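PDB 5NRM: DocCel5: Type I dockerin repeat domain from A. cellulolyticus family 5 endoglucanase WP_010249057 S51I, L52N mutant from Acetivibrio cellulolyticus, which probably attaches a family 5 endoglucanase to the cellulosome by docking, as a calcium-binding type I dockerin, onto a cohesin of a scaffoldin. Local coordinates for residues Leu18-Leu23 with Ile47-Phe52. Residues are numbered along the deposited sequence; the frame is centred on the assembly and turned at random.
Sequences LMRNYL and ININDF. With CA (calcium ion), chain D.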
ATOM      1  N   LEU B  18     -10.606   9.693  -2.667  1.00 11.19           N
ATOM      2  CA  LEU B  18     -11.761  10.409  -3.103  1.00 12.11           C
ATOM      3  C   LEU B  18     -12.949  10.090  -2.204  1.00 12.88           C
ATOM      4  O   LEU B  18     -13.719  10.976  -1.861  1.00 13.66           O
ATOM      5  CB  LEU B  18     -12.119  10.083  -4.547  1.00 11.77           C
ATOM      6  CG  LEU B  18     -11.101  10.650  -5.568  1.00 11.35           C
ATOM      7  CD1 LEU B  18     -11.280  10.033  -6.909  1.00 11.40           C
ATOM      8  CD2 LEU B  18     -11.188  12.156  -5.752  1.00 12.48           C
ATOM      9  N   MET B  19     -13.101   8.842  -1.841  1.00 13.02           N
ATOM     10  CA  MET B  19     -14.146   8.491  -0.882  1.00 15.43           C
ATOM     11  C   MET B  19     -13.939   9.246   0.463  1.00 16.04           C
ATOM     12  O   MET B  19     -14.877   9.680   1.107  1.00 17.33           O
ATOM     13  CB  MET B  19     -14.124   7.038  -0.618  1.00 16.93           C
ATOM     14  CG  MET B  19     -14.541   6.239  -1.804  1.00 17.95           C
ATOM     15  SD  MET B  19     -14.617   4.492  -1.383  1.00 24.22           S
ATOM     16  CE  MET B  19     -16.067   4.564  -0.273  1.00 22.04           C
ATOM     17  N   ARG B  20     -12.657   9.393   0.877  1.00 15.53           N
ATOM     18  CA  ARG B  20     -12.381  10.128   2.143  1.00 16.78           C
ATOM     19  C   ARG B  20     -12.788  11.580   1.984  1.00 17.74           C
ATOM     20  O   ARG B  20     -13.473  12.142   2.851  1.00 19.21           O
ATOM     21  CB  ARG B  20     -10.883  10.046   2.499  1.00 16.93           C
ATOM     22  CG  ARG B  20     -10.519  10.656   3.843  1.00 18.52           C
ATOM     23  CD  ARG B  20     -11.058   9.838   5.024  1.00 20.21           C
ATOM     24  NE  ARG B  20     -10.680  10.466   6.291  1.00 21.99           N
ATOM     25  CZ  ARG B  20     -11.219  10.177   7.469  1.00 25.34           C
ATOM     26  NH1 ARG B  20     -12.048   9.159   7.577  1.00 26.19           N
ATOM     27  NH2 ARG B  20     -10.861  10.851   8.551  1.00 26.90           N
ATOM     28  N   ASN B  21     -12.451  12.177   0.846  1.00 17.12           N
ATOM     29  CA  ASN B  21     -12.851  13.556   0.641  1.00 19.86           C
ATOM     30  C   ASN B  21     -14.339  13.723   0.608  1.00 20.65           C
ATOM     31  O   ASN B  21     -14.846  14.745   1.098  1.00 21.74           O
ATOM     32  CB  ASN B  21     -12.274  14.131  -0.616  1.00 20.07           C
ATOM     33  CG  ASN B  21     -10.912  14.689  -0.414  1.00 22.18           C
ATOM     34  OD1 ASN B  21     -10.120  14.773  -1.365  1.00 26.02           O
ATOM     35  ND2 ASN B  21     -10.619  15.099   0.798  1.00 23.73           N
ATOM     36  N   TYR B  22     -15.061  12.728   0.070  1.00 20.07           N
ATOM     37  CA  TYR B  22     -16.532  12.782   0.030  1.00 22.24           C
ATOM     38  C   TYR B  22     -17.086  12.749   1.466  1.00 23.79           C
ATOM     39  O   TYR B  22     -17.945  13.581   1.871  1.00 25.30           O
ATOM     40  CB  TYR B  22     -17.071  11.600  -0.779  1.00 22.52           C
ATOM     41  CG  TYR B  22     -18.577  11.579  -0.987  1.00 25.77           C
ATOM     42  CD1 TYR B  22     -19.421  11.073  -0.007  1.00 27.69           C
ATOM     43  CD2 TYR B  22     -19.134  11.974  -2.211  1.00 27.54           C
ATOM     44  CE1 TYR B  22     -20.797  11.026  -0.201  1.00 30.78           C
ATOM     45  CE2 TYR B  22     -20.509  11.923  -2.418  1.00 28.65           C
ATOM     46  CZ  TYR B  22     -21.311  11.447  -1.404  1.00 30.64           C
ATOM     47  OH  TYR B  22     -22.667  11.355  -1.565  1.00 34.17           O
ATOM     48  N   LEU B  23     -16.609  11.787   2.261  1.00 23.58           N
ATOM     49  CA  LEU B  23     -16.990  11.706   3.702  1.00 26.95           C
ATOM     50  C   LEU B  23     -16.704  12.894   4.525  1.00 27.55           C
ATOM     51  O   LEU B  23     -17.429  13.150   5.531  1.00 29.28           O
ATOM     52  CB  LEU B  23     -16.263  10.580   4.432  1.00 29.21           C
ATOM     53  CG  LEU B  23     -16.722   9.299   3.853  1.00 30.64           C
ATOM     54  CD1 LEU B  23     -15.976   8.216   4.622  1.00 32.01           C
ATOM     55  CD2 LEU B  23     -18.239   9.237   3.923  1.00 33.00           C
ATOM     56  N   ILE B  47     -23.350   6.836   0.734  1.00 28.82           N
ATOM     57  CA  ILE B  47     -21.915   6.772   0.947  1.00 28.02           C
ATOM     58  C   ILE B  47     -21.489   7.343   2.299  1.00 29.22           C
ATOM     59  O   ILE B  47     -21.765   8.499   2.666  1.00 30.80           O
ATOM     60  CB  ILE B  47     -21.173   7.469  -0.212  1.00 27.41           C
ATOM     61  CG1 ILE B  47     -21.511   6.803  -1.555  1.00 27.25           C
ATOM     62  CG2 ILE B  47     -19.685   7.496   0.056  1.00 26.95           C
ATOM     63  CD1 ILE B  47     -21.694   7.828  -2.640  1.00 27.90           C
ATOM     64  N   ASN B  48     -20.919   6.490   3.145  1.00 28.78           N
ATOM     65  CA  ASN B  48     -20.553   6.969   4.467  1.00 29.85           C
ATOM     66  C   ASN B  48     -19.286   6.223   4.949  1.00 28.87           C
ATOM     67  O   ASN B  48     -18.634   5.507   4.162  1.00 27.65           O
ATOM     68  CB  ASN B  48     -21.745   6.897   5.434  1.00 33.02           C
ATOM     69  CG  ASN B  48     -21.909   5.553   6.061  1.00 33.84           C
ATOM     70  OD1 ASN B  48     -21.494   4.581   5.482  1.00 32.34           O
ATOM     71  ND2 ASN B  48     -22.522   5.493   7.246  1.00 36.51           N
ATOM     72  N   ILE B  49     -18.910   6.451   6.204  1.00 30.28           N
ATOM     73  CA  ILE B  49     -17.648   5.882   6.739  1.00 29.70           C
ATOM     74  C   ILE B  49     -17.619   4.344   6.567  1.00 28.75           C
ATOM     75  O   ILE B  49     -16.557   3.737   6.419  1.00 26.24           O
ATOM     76  CB  ILE B  49     -17.436   6.325   8.240  1.00 32.76           C
ATOM     77  CG1 ILE B  49     -15.983   6.049   8.726  1.00 32.59           C
ATOM     78  CG2 ILE B  49     -18.407   5.631   9.167  1.00 35.50           C
ATOM     79  CD1 ILE B  49     -14.945   7.013   8.177  1.00 31.65           C
ATOM     80  N   ASN B  50     -18.781   3.690   6.585  1.00 29.46           N
ATOM     81  CA  ASN B  50     -18.779   2.248   6.458  0.70 29.62           C
ATOM     82  C   ASN B  50     -18.312   1.776   5.047  1.00 27.02           C
ATOM     83  O   ASN B  50     -17.624   0.775   4.934  1.00 26.15           O
ATOM     84  CB  ASN B  50     -20.110   1.671   6.930  0.70 32.72           C
ATOM     85  CG  ASN B  50     -20.481   2.137   8.348  0.70 35.75           C
ATOM     86  OD1 ASN B  50     -20.544   3.335   8.670  0.70 36.87           O
ATOM     87  ND2 ASN B  50     -20.729   1.190   9.195  0.70 37.92           N
ATOM     88  N   ASP B  51     -18.696   2.481   3.993  1.00 25.18           N
ATOM     89  CA  ASP B  51     -18.245   2.129   2.634  1.00 23.24           C
ATOM     90  C   ASP B  51     -16.756   2.296   2.530  1.00 20.97           C
ATOM     91  O   ASP B  51     -16.087   1.529   1.832  1.00 19.88           O
ATOM     92  CB  ASP B  51     -18.945   3.023   1.613  1.00 22.79           C
ATOM     93  CG  ASP B  51     -20.453   2.897   1.694  1.00 25.08           C
ATOM     94  OD1 ASP B  51     -20.982   1.841   1.287  1.00 25.61           O
ATOM     95  OD2 ASP B  51     -21.114   3.860   2.191  1.00 25.56           O
ATOM     96  N   PHE B  52     -16.269   3.352   3.158  1.00 20.88           N
ATOM     97  CA  PHE B  52     -14.813   3.629   3.225  1.00 19.17           C
ATOM     98  C   PHE B  52     -14.087   2.503   3.968  1.00 19.65           C
ATOM     99  O   PHE B  52     -13.078   1.985   3.473  1.00 18.14           O
ATOM    100  CB  PHE B  52     -14.633   4.982   3.943  1.00 20.20           C
ATOM    101  CG  PHE B  52     -13.226   5.399   4.218  1.00 19.44           C
ATOM    102  CD1 PHE B  52     -12.446   5.955   3.230  1.00 17.78           C
ATOM    103  CD2 PHE B  52     -12.690   5.255   5.492  1.00 20.84           C
ATOM    104  CE1 PHE B  52     -11.120   6.344   3.508  1.00 17.68           C
ATOM    105  CE2 PHE B  52     -11.383   5.635   5.757  1.00 20.91           C
ATOM    106  CZ  PHE B  52     -10.611   6.221   4.782  1.00 18.92           C
TER
HETATM  107 CA    CA D 102     -23.166   2.659   2.003  1.00 19.21          CA
HETATM  108  O   HOH W   1     -24.547   9.476   0.247  1.00 26.46           O
HETATM  109  O   HOH W   2     -23.090   3.108   4.502  1.00 23.74           O
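Leu23 reaches across to the start of helix 49-59 and spreads its two methyls over different parts of it. CD2 presses on the backbone at Asn48, 3.3 Å from its CA, while CD1 rests on both Ile49 CA and Phe52 CB, 3.6 Å from the latter; a forked end of this kind can rest on main chain with one methyl and on side chain with the other. One turn earlier, the unbranched Met19 runs extended to its sulfur and then bends (chi3 69°), which brings CE to 3.6 Å from Phe52 N, against the backbone between Asp51 and Phe52.

Tyr22 and Ile47 cross at about a right angle. With the ring carried anti to the backbone N (chi1 -176°), its CE1 lies 3.6 Å from Ile47 CB; Ile47 CG2 lies by Tyr22 CD1 and CE1, and Ile47 CD1 by Tyr22 CZ and OH. Water 1 links Tyr22 OH to the N-H of Ile47, so the phenol adds a polar bridge to an apolar contact.

The contact joins helix 13-23 to the EF-hand-like calcium loop that leads into helix 49-59 of this type I dockerin. Asp51 grips the calcium ion with both carboxylate oxygens, alongside Asp40, Asn42, Asp44 and Ser46. Its OD2 also accepts from Asn48 N (2.8 Å), through the anti lone pair, while Asn48 OD1, at the N-cap, accepts from Asn50 N; Asn48 and Asp51 thus form a capping box that ties the metal ligand to the helix start.

Phe52 offers its ring edge to Met19 CB, and Arg20 CD lies 3.7 Å from Phe52 CZ. Arginine suits this place because its long aliphatic part can pack on the aromatic ring while its guanidinium, tilted 38° from the ring with Ile49 CD1 at its edge, serves the partner chain: NE donates to Tyr81 O there, and the Tyr81 ring also meets Phe52 edge-to-face.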